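Local coordinates for protein phosphoacetylglucosamine mutase (Aspergillus lentulus, PDB 5OAW) that interconverts N-acetylglucosamine 6-phosphate and N-acetylglucosamine 1-phosphate as a magnesium-dependent phosphohexomutase working through a phosphoserine, at residues 59-64 / 127-132; 200-205 / 411-416; 257-262 / 289-294; 306-311 / 447-452; 324-329 / 395-400. All blocks are in the same frame, centred on the assembly; numbering follows the deposited sequence.

From the N terminus, contact 1 closes first, pairing two neighbouring strands of the first alpha/beta/alpha domain; it is complete before any other begins and touches none of them. Contact 2 opens at 200-205 and returns only at 411-416, bridging the ranges of domains II and III. Inside that long loop lie contact 3, which sets helix 259-265 on the second sheet beside the metal site, and contact 5, at the far end of helix 306-323. Contact 4 starts inside the loop at 306-311 but ends beyond it at 447-452, so it crosses contact 2 while enclosing contact 5. Contacts 3 and 4 touch, as do 2 and 5.

Contact 1 (59-64 / 127-132); sequences GQWIGV and RVVFAR
Arg-127 lays its side chain over the indole of Trp-61: its CB stands 3.4 Å from the centroid of the six-membered ring and only 11° off the ring normal, a CH-pi contact over the face. Farther out, the guanidinium is turned 41° from the indole plane, with Trp-61 CZ2 over one of its faces, offset toward the rim. A bend at chi3 carries the guanidinium along the NE1/CZ2 rim of the indole, and Arg-127 NH2 is held by a salt bridge to Glu-155. Trp-61 CE3 also meets Val-129 CG2 at 4.0 Å.

Behind these groups the axes of the two short strand segments come within 4.4 Å, 29° from parallel. Ile-62 uses both its N and its O toward strand 127-132, N donating to Arg-127 O at 2.9 Å and O accepting from Val-129 N at 3.0 Å. Val-64 repeats the pattern two residues on, with Val-64 N to Val-129 O at 2.8 Å and Ala-131 N to Val-64 O at 3.2 Å. On the face bearing Ile-62, Val-64 CG2 packs on Val-128 CG2 at 4.0 Å.

The pair lies within the mixed sheet of domain I, where strand 127-132 is flanked by 61-66 and 155-161. Helix 40-56 packs on Ile-62 and Val-64, helix 138-151 on Val-128 and Phe-130, while Trp-61 and Val-129 reach Ile-157.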
# COMPACT_ATOMS: atom_id res chain seq x y z
N GLY A 59 -18.23 -12.18 15.27
CA GLY A 59 -17.48 -11.45 16.30
C GLY A 59 -15.96 -11.42 16.13
O GLY A 59 -15.23 -11.26 17.12
N GLN A 60 -15.49 -11.57 14.89
CA GLN A 60 -14.07 -11.40 14.57
C GLN A 60 -13.64 -9.93 14.73
O GLN A 60 -14.46 -9.01 14.58
CB GLN A 60 -13.77 -11.91 13.16
CG GLN A 60 -13.45 -13.39 13.12
CD GLN A 60 -13.25 -13.91 11.72
OE1 GLN A 60 -12.13 -14.20 11.30
NE2 GLN A 60 -14.34 -14.07 10.98
N TRP A 61 -12.37 -9.71 15.07
CA TRP A 61 -11.85 -8.35 15.20
C TRP A 61 -11.83 -7.61 13.85
O TRP A 61 -11.34 -8.13 12.83
CB TRP A 61 -10.46 -8.34 15.84
CG TRP A 61 -10.50 -8.66 17.28
CD1 TRP A 61 -10.31 -9.89 17.85
CD2 TRP A 61 -10.73 -7.75 18.37
NE1 TRP A 61 -10.41 -9.80 19.22
CE2 TRP A 61 -10.67 -8.50 19.57
CE3 TRP A 61 -10.98 -6.36 18.45
CZ2 TRP A 61 -10.84 -7.92 20.84
CZ3 TRP A 61 -11.15 -5.78 19.72
CH2 TRP A 61 -11.09 -6.57 20.90
N ILE A 62 -12.40 -6.41 13.86
CA ILE A 62 -12.41 -5.52 12.70
C ILE A 62 -11.60 -4.28 13.07
O ILE A 62 -11.75 -3.73 14.17
CB ILE A 62 -13.86 -5.17 12.27
CG1 ILE A 62 -14.64 -6.44 11.84
CG2 ILE A 62 -13.90 -4.09 11.18
CD1 ILE A 62 -14.08 -7.21 10.64
N GLY A 63 -10.71 -3.85 12.17
CA GLY A 63 -9.86 -2.68 12.40
C GLY A 63 -10.45 -1.40 11.86
O GLY A 63 -11.18 -1.40 10.87
N VAL A 64 -10.14 -0.30 12.54
CA VAL A 64 -10.37 1.02 11.97
C VAL A 64 -9.06 1.79 12.02
O VAL A 64 -8.44 1.87 13.08
CB VAL A 64 -11.50 1.81 12.69
CG1 VAL A 64 -11.80 3.09 11.93
CG2 VAL A 64 -12.79 1.00 12.80
N ARG A 127 -16.30 -6.79 17.94
CA ARG A 127 -14.95 -6.49 18.42
C ARG A 127 -14.20 -5.65 17.36
O ARG A 127 -14.13 -6.01 16.18
CB ARG A 127 -14.19 -7.76 18.79
CG ARG A 127 -14.99 -8.82 19.54
CD ARG A 127 -14.11 -9.99 19.93
NE ARG A 127 -13.99 -10.10 21.38
CZ ARG A 127 -13.09 -10.85 22.01
NH1 ARG A 127 -12.19 -11.56 21.34
NH2 ARG A 127 -13.08 -10.87 23.34
N VAL A 128 -13.66 -4.51 17.79
CA VAL A 128 -13.02 -3.54 16.90
C VAL A 128 -11.81 -2.89 17.55
O VAL A 128 -11.91 -2.37 18.65
CB VAL A 128 -14.02 -2.52 16.25
CG1 VAL A 128 -15.38 -2.51 16.93
CG2 VAL A 128 -13.44 -1.12 16.12
N VAL A 129 -10.67 -2.99 16.86
CA VAL A 129 -9.42 -2.31 17.21
C VAL A 129 -9.27 -1.07 16.34
O VAL A 129 -9.61 -1.10 15.13
CB VAL A 129 -8.15 -3.16 16.93
CG1 VAL A 129 -7.44 -3.55 18.21
CG2 VAL A 129 -8.45 -4.36 16.03
N PHE A 130 -8.71 -0.01 16.91
CA PHE A 130 -8.38 1.18 16.13
C PHE A 130 -7.05 1.84 16.49
O PHE A 130 -6.54 1.67 17.60
CB PHE A 130 -9.54 2.19 16.10
CG PHE A 130 -10.04 2.57 17.46
CD1 PHE A 130 -9.35 3.51 18.24
CD2 PHE A 130 -11.20 1.99 17.97
CE1 PHE A 130 -9.83 3.86 19.49
CE2 PHE A 130 -11.68 2.35 19.23
CZ PHE A 130 -10.99 3.28 19.99
N ALA A 131 -6.51 2.56 15.51
CA ALA A 131 -5.34 3.43 15.69
C ALA A 131 -5.45 4.64 14.77
O ALA A 131 -6.35 4.72 13.91
CB ALA A 131 -4.06 2.66 15.40
N ARG A 132 -4.51 5.58 14.94
CA ARG A 132 -4.44 6.79 14.13
C ARG A 132 -3.00 7.21 13.82
O ARG A 132 -2.05 6.83 14.53
CB ARG A 132 -5.19 7.94 14.81
CG ARG A 132 -4.69 8.33 16.20
CD ARG A 132 -5.71 9.24 16.84
NE ARG A 132 -5.18 10.02 17.96
CZ ARG A 132 -5.25 9.66 19.24
NH1 ARG A 132 -5.85 8.52 19.60
NH2 ARG A 132 -4.72 10.45 20.17

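Contact 2 (200-205 / 411-416); sequences KRVMRG and LECLQA
Val-202 and Ala-416 form the close-packed half of this contact, their CB atoms 3.8 Å apart, with the methyl of Ala-416 also lying 3.6 Å from Val-202 N. The short side chain is consistent with the close approach of the last turn of helix 188-202 to helix 408-420, where the CA atoms of Val-202 and Cys-413 come within 4.9 Å. With CG2 of Val-202 anti to the backbone N, that branch reaches the thiol of Cys-413, CG2 to SG being 3.7 Å. Residues of helix 428-441 lie against both: Ala-437 on Val-202, His-441 on Cys-413.

At the partly exposed border Arg-201 still packs closely: its CB is 3.7 Å from Ala-416 CB, and a bend at chi3 (-51°) carries NH2 to 3.2 Å from Ala-416 CA. This terminal nitrogen is fixed from one turn farther along the second helix by a salt bridge to Asp-419. The loose part is the pairing with Glu-412, which runs across Arg-201 at about a right angle, its carboxylate turned 71° from the guanidinium; NE to OE2 is 4.5 Å, beyond a salt bridge, so any attraction is probably diffuse. No hydrogen bond joins the two segments.

Such close helix packing through a small alanine contact, bordered by charged side chains, here makes an interdomain seam: it joins the ranges of domains II and III of the phosphohexomutase fold.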
# COMPACT_ATOMS: atom_id res chain seq x y z
N LYS A 200 17.07 -10.50 11.69
CA LYS A 200 18.29 -11.17 12.15
C LYS A 200 18.55 -12.48 11.36
O LYS A 200 19.66 -12.68 10.85
CB LYS A 200 18.27 -11.44 13.66
CG LYS A 200 19.68 -11.61 14.22
CD LYS A 200 19.74 -11.91 15.72
CE LYS A 200 21.15 -11.62 16.22
NZ LYS A 200 21.48 -12.30 17.51
N ARG A 201 17.51 -13.32 11.24
CA ARG A 201 17.59 -14.56 10.48
C ARG A 201 17.91 -14.30 9.01
O ARG A 201 18.87 -14.86 8.49
CB ARG A 201 16.30 -15.39 10.59
CG ARG A 201 15.90 -15.80 12.00
CD ARG A 201 15.05 -17.07 12.02
NE ARG A 201 13.87 -17.08 11.12
CZ ARG A 201 12.70 -16.44 11.33
NH1 ARG A 201 12.49 -15.67 12.40
NH2 ARG A 201 11.73 -16.57 10.43
N VAL A 202 17.13 -13.44 8.36
CA VAL A 202 17.33 -13.16 6.93
C VAL A 202 18.74 -12.63 6.62
O VAL A 202 19.28 -12.89 5.54
CB VAL A 202 16.18 -12.31 6.32
CG1 VAL A 202 16.30 -10.83 6.66
CG2 VAL A 202 16.13 -12.48 4.81
N MET A 203 19.34 -11.96 7.60
CA MET A 203 20.65 -11.34 7.45
C MET A 203 21.85 -12.21 7.83
O MET A 203 23.00 -11.76 7.70
CB MET A 203 20.71 -10.05 8.27
CG MET A 203 19.93 -8.88 7.69
SD MET A 203 20.48 -8.34 6.07
CE MET A 203 22.10 -7.64 6.42
N ARG A 204 21.61 -13.43 8.30
CA ARG A 204 22.69 -14.34 8.73
C ARG A 204 23.84 -14.43 7.70
O ARG A 204 23.61 -14.78 6.53
CB ARG A 204 22.12 -15.71 9.10
CG ARG A 204 23.09 -16.89 9.04
CD ARG A 204 22.65 -18.04 9.93
NE ARG A 204 23.22 -17.91 11.28
CZ ARG A 204 24.44 -18.29 11.63
NH1 ARG A 204 25.27 -18.85 10.75
NH2 ARG A 204 24.85 -18.12 12.88
N GLY A 205 25.05 -14.08 8.14
CA GLY A 205 26.27 -14.22 7.34
C GLY A 205 26.47 -13.17 6.26
O GLY A 205 27.29 -13.35 5.34
N LEU A 411 16.62 -21.96 2.13
CA LEU A 411 15.35 -22.24 2.82
C LEU A 411 15.23 -21.43 4.12
O LEU A 411 14.14 -20.92 4.45
CB LEU A 411 15.23 -23.73 3.13
CG LEU A 411 14.97 -24.72 2.02
CD1 LEU A 411 15.15 -26.13 2.57
CD2 LEU A 411 13.57 -24.56 1.44
N GLU A 412 16.34 -21.33 4.85
CA GLU A 412 16.46 -20.54 6.09
C GLU A 412 16.11 -19.09 5.77
O GLU A 412 15.23 -18.50 6.39
CB GLU A 412 17.88 -20.70 6.68
CG GLU A 412 18.37 -19.62 7.65
CD GLU A 412 18.05 -19.90 9.11
OE1 GLU A 412 18.13 -21.08 9.53
OE2 GLU A 412 17.73 -18.93 9.85
N CYS A 413 16.78 -18.56 4.74
CA CYS A 413 16.59 -17.20 4.27
C CYS A 413 15.15 -16.93 3.83
O CYS A 413 14.61 -15.85 4.10
CB CYS A 413 17.55 -16.91 3.13
SG CYS A 413 17.68 -15.16 2.72
N LEU A 414 14.52 -17.93 3.22
CA LEU A 414 13.18 -17.81 2.66
C LEU A 414 12.08 -17.88 3.73
O LEU A 414 11.11 -17.10 3.71
CB LEU A 414 12.99 -18.91 1.60
CG LEU A 414 12.22 -18.77 0.28
CD1 LEU A 414 12.18 -17.37 -0.30
CD2 LEU A 414 12.88 -19.71 -0.71
N GLN A 415 12.24 -18.82 4.66
CA GLN A 415 11.38 -18.92 5.85
C GLN A 415 11.36 -17.57 6.60
O GLN A 415 10.28 -17.04 6.89
CB GLN A 415 11.84 -20.10 6.74
CG GLN A 415 11.14 -20.28 8.10
CD GLN A 415 9.67 -20.67 8.00
OE1 GLN A 415 9.31 -21.72 7.44
NE2 GLN A 415 8.81 -19.83 8.56
N ALA A 416 12.55 -17.02 6.86
CA ALA A 416 12.72 -15.70 7.46
C ALA A 416 11.94 -14.60 6.74
O ALA A 416 11.31 -13.75 7.38
CB ALA A 416 14.19 -15.34 7.52

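Contact 3 (257-262 / 289-294); sequences CGADYV and RILYYF. Unlike the reference sequence in segment 289-294: Leu-291 (reference Val).
Asp-260 and Arg-289 supply the charged part of the contact, a salt bridge with NH2 to OD1 at 3.1 Å and an N-H...O angle of 154°. The carboxylate and guanidinium planes stand 82° apart, and OD1 accepts through its anti lone pair, so this is a single-bond grip rather than a two-pronged one. Asp-260 CG lies anti to the backbone N (chi1 -174°), which sends the carboxylate toward the arginine. Arg-289 has other anchors: NE binds Asn-382 O, and NH1 makes a weak bond to the phosphoserine at position 69.

The apolar part lies farther along the strand. Ala-259 CB rests 4.0 Å from Leu-291 CG, while Val-262 CG1 meets Leu-291 CD1 at 3.6 Å and Tyr-293 CD2 at 3.7 Å. Leu-291 and Tyr-293, two residues apart on one face of the strand, thus receive the first turn of helix 259-265, with Gly-258 as its N-cap residue.

Arg-289 directly follows the magnesium ligands Asp-284, Asp-286 and Asp-288, and its side chain comes within about 4 Å of the ion. Arg-289 is thus probably a second-shell residue of the phosphohexomutase metal site, with Asp-260 positioning it from behind.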
# COMPACT_ATOMS: atom_id res chain seq x y z
N CYS A 257 8.20 16.80 1.53
CA CYS A 257 8.95 15.56 1.78
C CYS A 257 7.97 14.39 1.70
O CYS A 257 6.78 14.59 1.43
CB CYS A 257 9.69 15.62 3.14
SG CYS A 257 8.62 15.78 4.59
N GLY A 258 8.46 13.17 1.92
CA GLY A 258 7.64 11.96 1.84
C GLY A 258 7.61 11.33 0.46
O GLY A 258 7.90 11.99 -0.56
N ALA A 259 7.24 10.06 0.42
CA ALA A 259 7.32 9.25 -0.81
C ALA A 259 6.50 9.81 -1.97
O ALA A 259 6.92 9.73 -3.12
CB ALA A 259 6.95 7.79 -0.54
N ASP A 260 5.33 10.38 -1.63
CA ASP A 260 4.44 10.94 -2.63
C ASP A 260 5.03 12.19 -3.33
O ASP A 260 5.03 12.26 -4.56
CB ASP A 260 3.07 11.22 -2.04
CG ASP A 260 2.09 11.68 -3.09
OD1 ASP A 260 1.63 10.83 -3.90
OD2 ASP A 260 1.83 12.90 -3.14
N TYR A 261 5.57 13.14 -2.55
CA TYR A 261 6.36 14.25 -3.08
C TYR A 261 7.48 13.79 -4.00
O TYR A 261 7.58 14.24 -5.15
CB TYR A 261 6.95 15.09 -1.94
CG TYR A 261 7.74 16.30 -2.42
CD1 TYR A 261 7.11 17.55 -2.60
CD2 TYR A 261 9.12 16.21 -2.69
CE1 TYR A 261 7.83 18.67 -3.03
CE2 TYR A 261 9.86 17.32 -3.12
CZ TYR A 261 9.21 18.54 -3.29
OH TYR A 261 9.92 19.64 -3.73
N VAL A 262 8.33 12.91 -3.49
CA VAL A 262 9.52 12.45 -4.19
C VAL A 262 9.16 11.75 -5.49
O VAL A 262 9.81 11.99 -6.50
CB VAL A 262 10.37 11.55 -3.28
CG1 VAL A 262 11.49 10.86 -4.05
CG2 VAL A 262 10.95 12.39 -2.14
N ARG A 289 3.98 3.25 2.09
CA ARG A 289 4.62 3.50 0.78
C ARG A 289 6.07 3.88 1.00
O ARG A 289 6.39 4.73 1.84
CB ARG A 289 3.93 4.62 0.01
CG ARG A 289 2.57 4.25 -0.57
CD ARG A 289 1.77 5.49 -0.87
NE ARG A 289 2.48 6.33 -1.82
CZ ARG A 289 1.98 7.39 -2.44
NH1 ARG A 289 0.73 7.77 -2.23
NH2 ARG A 289 2.74 8.05 -3.30
N ILE A 290 6.94 3.26 0.23
CA ILE A 290 8.36 3.59 0.26
C ILE A 290 8.91 3.65 -1.17
O ILE A 290 8.45 2.93 -2.06
CB ILE A 290 9.16 2.58 1.12
CG1 ILE A 290 10.62 3.04 1.27
CG2 ILE A 290 9.06 1.16 0.56
CD1 ILE A 290 11.45 2.23 2.24
N LEU A 291 9.89 4.53 -1.37
CA LEU A 291 10.79 4.45 -2.52
C LEU A 291 12.19 4.87 -2.22
O LEU A 291 12.44 5.66 -1.35
CB LEU A 291 10.28 5.22 -3.73
CG LEU A 291 9.35 6.34 -3.38
CD1 LEU A 291 10.10 7.67 -3.26
CD2 LEU A 291 8.31 6.31 -4.49
N TYR A 292 13.11 4.30 -2.98
CA TYR A 292 14.50 4.61 -2.84
C TYR A 292 14.91 5.65 -3.88
O TYR A 292 14.22 5.87 -4.87
CB TYR A 292 15.31 3.32 -2.97
CG TYR A 292 15.43 2.56 -1.68
CD1 TYR A 292 14.30 2.00 -1.04
CD2 TYR A 292 16.67 2.40 -1.08
CE1 TYR A 292 14.43 1.30 0.17
CE2 TYR A 292 16.81 1.71 0.12
CZ TYR A 292 15.70 1.17 0.74
OH TYR A 292 15.89 0.48 1.92
N TYR A 293 16.03 6.32 -3.58
CA TYR A 293 16.64 7.29 -4.46
C TYR A 293 18.08 7.57 -4.06
O TYR A 293 18.48 7.29 -2.94
CB TYR A 293 15.83 8.58 -4.55
CG TYR A 293 15.44 9.21 -3.23
CD1 TYR A 293 16.24 10.19 -2.63
CD2 TYR A 293 14.25 8.84 -2.59
CE1 TYR A 293 15.86 10.78 -1.44
CE2 TYR A 293 13.87 9.42 -1.39
CZ TYR A 293 14.68 10.38 -0.82
OH TYR A 293 14.30 10.95 0.37
N PHE A 294 18.86 8.09 -5.00
CA PHE A 294 20.25 8.47 -4.73
C PHE A 294 20.72 9.51 -5.73
O PHE A 294 20.12 9.68 -6.79
CB PHE A 294 21.19 7.25 -4.67
CG PHE A 294 21.55 6.66 -6.01
CD1 PHE A 294 22.81 6.89 -6.58
CD2 PHE A 294 20.65 5.84 -6.71
CE1 PHE A 294 23.16 6.34 -7.81
CE2 PHE A 294 20.99 5.28 -7.94
CZ PHE A 294 22.25 5.53 -8.49

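Contact 4 (306-311 / 447-452); sequences GDRIAT and KEWLAT
Trp-449 pushes the edge of its indole against the backbone at Arg-308 and Ile-309. NE1 donates to Arg-308 O at 3.1 Å with an N-H...O angle of 145°; the oxygen lies in the ring plane, but the donor stands 56° out of the carbonyl plane, away from either lone pair. CH2 touches Ile-309 CG1 at 3.9 Å. The indole sits anti to its own backbone nitrogen (chi1 175°), projecting from helix 446-450 to the first turn of helix 306-323 of domain III. Tyr-292 of the domain II sheet meets the indole edge-to-face, so the ring lies between that sheet and helix 306-323, with Val-435 and Leu-439 of helix 428-441 also against it.

Arg-308 bends at chi2 and slides past the indole, its guanidinium nearly perpendicular to the ring. Leu-450 CD2 lies 3.5 Å from NH1, over one guanidinium face, and Thr-452 CG2 approaches the edge at 3.8 Å from NH2. That nitrogen is bonded to Tyr-453 O, and the Tyr-453 ring adds a cation-pi contact.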
# COMPACT_ATOMS: atom_id res chain seq x y z
N GLY A 306 8.62 1.97 -6.69
CA GLY A 306 7.97 0.68 -6.42
C GLY A 306 8.21 -0.42 -7.44
O GLY A 306 8.47 -1.56 -7.09
N ASP A 307 8.15 -0.06 -8.72
CA ASP A 307 8.43 -1.01 -9.79
C ASP A 307 9.86 -1.51 -9.80
O ASP A 307 10.13 -2.65 -10.18
CB ASP A 307 8.02 -0.43 -11.13
CG ASP A 307 6.53 -0.52 -11.34
OD1 ASP A 307 6.00 -1.66 -11.27
OD2 ASP A 307 5.88 0.54 -11.56
N ARG A 308 10.76 -0.65 -9.33
CA ARG A 308 12.16 -0.99 -9.15
C ARG A 308 12.40 -1.89 -7.91
O ARG A 308 13.27 -2.77 -7.91
CB ARG A 308 12.95 0.31 -9.06
CG ARG A 308 14.25 0.28 -9.80
CD ARG A 308 14.13 0.74 -11.24
NE ARG A 308 15.14 0.02 -11.99
CZ ARG A 308 15.78 0.46 -13.07
NH1 ARG A 308 15.54 1.66 -13.59
NH2 ARG A 308 16.68 -0.32 -13.61
N ILE A 309 11.63 -1.65 -6.85
CA ILE A 309 11.61 -2.54 -5.69
C ILE A 309 11.03 -3.91 -6.07
O ILE A 309 11.55 -4.96 -5.66
CB ILE A 309 10.85 -1.92 -4.48
CG1 ILE A 309 11.55 -0.63 -4.02
CG2 ILE A 309 10.78 -2.92 -3.33
CD1 ILE A 309 10.66 0.32 -3.22
N ALA A 310 9.95 -3.88 -6.86
CA ALA A 310 9.32 -5.10 -7.39
C ALA A 310 10.32 -5.99 -8.12
O ALA A 310 10.37 -7.17 -7.85
CB ALA A 310 8.15 -4.74 -8.30
N THR A 311 11.12 -5.41 -9.01
CA THR A 311 12.09 -6.19 -9.80
C THR A 311 13.25 -6.66 -8.95
O THR A 311 13.72 -7.78 -9.13
CB THR A 311 12.60 -5.46 -11.07
OG1 THR A 311 13.11 -4.17 -10.72
CG2 THR A 311 11.46 -5.30 -12.08
N LYS A 447 23.73 2.06 -7.34
CA LYS A 447 24.16 2.19 -8.74
C LYS A 447 24.04 0.88 -9.52
O LYS A 447 23.63 0.88 -10.69
CB LYS A 447 25.60 2.73 -8.82
CG LYS A 447 25.92 3.52 -10.08
CD LYS A 447 27.39 3.91 -10.12
CE LYS A 447 27.94 3.83 -11.54
NZ LYS A 447 29.44 3.87 -11.63
N GLU A 448 24.39 -0.23 -8.87
CA GLU A 448 24.27 -1.57 -9.45
C GLU A 448 22.83 -2.05 -9.50
O GLU A 448 22.49 -2.88 -10.34
CB GLU A 448 25.13 -2.56 -8.66
CG GLU A 448 26.63 -2.42 -8.91
CD GLU A 448 27.47 -2.93 -7.75
OE1 GLU A 448 27.15 -2.61 -6.58
OE2 GLU A 448 28.46 -3.64 -7.99
N TRP A 449 22.00 -1.53 -8.60
CA TRP A 449 20.56 -1.80 -8.61
C TRP A 449 19.93 -1.10 -9.83
O TRP A 449 19.24 -1.74 -10.62
CB TRP A 449 19.92 -1.40 -7.28
CG TRP A 449 18.41 -1.50 -7.18
CD1 TRP A 449 17.56 -2.13 -8.05
CD2 TRP A 449 17.60 -1.01 -6.11
NE1 TRP A 449 16.27 -2.04 -7.61
CE2 TRP A 449 16.25 -1.36 -6.42
CE3 TRP A 449 17.86 -0.31 -4.93
CZ2 TRP A 449 15.18 -1.02 -5.59
CZ3 TRP A 449 16.79 0.03 -4.10
CH2 TRP A 449 15.46 -0.32 -4.44
N LEU A 450 20.19 0.19 -9.99
CA LEU A 450 19.76 0.96 -11.16
C LEU A 450 20.22 0.37 -12.51
O LEU A 450 19.45 0.36 -13.47
CB LEU A 450 20.29 2.39 -11.06
CG LEU A 450 19.52 3.66 -11.43
CD1 LEU A 450 20.51 4.53 -12.18
CD2 LEU A 450 18.23 3.45 -12.24
N ALA A 451 21.47 -0.11 -12.57
CA ALA A 451 22.10 -0.64 -13.79
C ALA A 451 21.51 -1.96 -14.30
O ALA A 451 21.78 -2.39 -15.43
CB ALA A 451 23.61 -0.78 -13.59
N THR A 452 20.69 -2.59 -13.46
CA THR A 452 20.05 -3.88 -13.75
C THR A 452 19.18 -3.91 -15.04
O THR A 452 18.99 -4.96 -15.65
CB THR A 452 19.26 -4.34 -12.49
OG1 THR A 452 19.19 -5.76 -12.43
CG2 THR A 452 17.87 -3.72 -12.41

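Contact 5 (324-329 / 395-400); sequences AGIAQK and KTIKNT
Ile-326 packs on Ile-397 and Thr-400 near the C-terminal part of helix 391-399, using two branches. CD1 reaches Ile-397 CG1 at 3.7 Å, the two side chains crossing at about a right angle, while CG2 lies against Thr-400, 3.5 Å from OG1 and 3.9 Å from the methyl CG2. Its CG1 branch stands between the backbone N and the carbonyl carbon (chi1 61°), which separates the two contacts: the longer arm goes to the helix, the short methyl to the threonine. Leu-414 of helix 408-420 also packs on this isoleucine.

The loop carrying Ile-326 leaves helix 306-323 through a Schellman motif, with Gly-325 at positive phi (68°), before strand 332-336 of the domain III sheet. The contact thus sets this loop of the alpha/beta domain against the C-terminal part of helix 391-399.

Thr-400 is fixed from its own side. OG1 donates to Thr-396 O at 2.7 Å, in the carbonyl plane, a bond back into the preceding turn that holds the hydroxyl beside Ile-326 CG2. Lys-329 bends at chi3 and chi4 and slides past Thr-400 in the opposite direction, its CE 3.9 Å from OG1.

Thr-396 faces the loop with its side chain: OG1 is 4.3 Å from Ile-326 CD1, and CB is 4.4 Å from Lys-329 CD. The contact buries this hydroxyl without a modelled hydrogen-bond partner, while Leu-330 touches the same side chain.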
# COMPACT_ATOMS: atom_id res chain seq x y z
N ALA A 324 17.28 -22.97 -3.18
CA ALA A 324 16.51 -23.78 -2.22
C ALA A 324 15.89 -25.03 -2.86
O ALA A 324 15.28 -25.85 -2.16
CB ALA A 324 15.43 -22.94 -1.54
N GLY A 325 16.04 -25.17 -4.17
CA GLY A 325 15.53 -26.32 -4.93
C GLY A 325 14.02 -26.41 -5.01
O GLY A 325 13.49 -27.48 -5.26
N ILE A 326 13.33 -25.29 -4.81
CA ILE A 326 11.85 -25.27 -4.82
C ILE A 326 11.23 -24.40 -5.93
O ILE A 326 9.99 -24.22 -5.98
CB ILE A 326 11.25 -24.93 -3.42
CG1 ILE A 326 11.70 -23.54 -2.93
CG2 ILE A 326 11.59 -26.03 -2.41
CD1 ILE A 326 11.04 -23.09 -1.65
N ALA A 327 12.08 -23.90 -6.83
CA ALA A 327 11.66 -23.05 -7.96
C ALA A 327 10.60 -23.72 -8.84
O ALA A 327 9.68 -23.06 -9.31
CB ALA A 327 12.86 -22.60 -8.80
N GLN A 328 10.73 -25.03 -9.03
CA GLN A 328 9.79 -25.80 -9.85
C GLN A 328 8.47 -26.12 -9.14
O GLN A 328 7.40 -26.06 -9.74
CB GLN A 328 10.46 -27.07 -10.41
CG GLN A 328 11.81 -26.86 -11.11
CD GLN A 328 11.76 -25.84 -12.24
OE1 GLN A 328 10.89 -25.89 -13.12
NE2 GLN A 328 12.72 -24.92 -12.23
N LYS A 329 8.54 -26.45 -7.85
CA LYS A 329 7.35 -26.79 -7.05
C LYS A 329 6.37 -25.61 -6.85
O LYS A 329 5.15 -25.81 -6.73
CB LYS A 329 7.78 -27.33 -5.68
CG LYS A 329 7.55 -28.81 -5.47
CD LYS A 329 7.50 -29.14 -3.98
CE LYS A 329 8.90 -29.32 -3.38
NZ LYS A 329 9.50 -30.67 -3.64
N LYS A 395 4.12 -24.18 3.39
CA LYS A 395 4.35 -25.60 3.68
C LYS A 395 5.64 -26.08 3.02
O LYS A 395 6.51 -26.62 3.72
CB LYS A 395 3.15 -26.46 3.28
CG LYS A 395 2.05 -26.54 4.34
CD LYS A 395 0.73 -27.11 3.81
CE LYS A 395 0.87 -28.54 3.26
NZ LYS A 395 -0.42 -29.14 2.80
N THR A 396 5.81 -25.84 1.72
CA THR A 396 6.98 -26.38 1.01
C THR A 396 8.30 -25.70 1.39
O THR A 396 9.36 -26.28 1.18
CB THR A 396 6.82 -26.51 -0.54
OG1 THR A 396 7.45 -25.42 -1.21
CG2 THR A 396 5.37 -26.66 -1.00
N ILE A 397 8.24 -24.50 1.96
CA ILE A 397 9.45 -23.84 2.49
C ILE A 397 9.84 -24.44 3.83
O ILE A 397 11.03 -24.66 4.09
CB ILE A 397 9.28 -22.30 2.60
CG1 ILE A 397 9.22 -21.68 1.19
CG2 ILE A 397 10.43 -21.70 3.41
CD1 ILE A 397 8.60 -20.30 1.13
N LYS A 398 8.84 -24.71 4.67
CA LYS A 398 9.05 -25.30 5.98
C LYS A 398 9.38 -26.81 5.95
O LYS A 398 10.05 -27.30 6.86
CB LYS A 398 7.84 -25.05 6.88
N ASN A 399 8.94 -27.52 4.91
CA ASN A 399 8.99 -28.99 4.87
C ASN A 399 9.88 -29.63 3.81
O ASN A 399 9.94 -30.85 3.72
CB ASN A 399 7.58 -29.59 4.72
CG ASN A 399 6.60 -29.11 5.78
OD1 ASN A 399 6.97 -28.64 6.87
ND2 ASN A 399 5.31 -29.25 5.47
N THR A 400 10.53 -28.83 2.98
CA THR A 400 11.47 -29.37 2.00
C THR A 400 12.75 -29.68 2.76
O THR A 400 13.22 -28.86 3.55
CB THR A 400 11.72 -28.38 0.84
OG1 THR A 400 10.57 -28.34 -0.01
CG2 THR A 400 12.94 -28.77 -0.01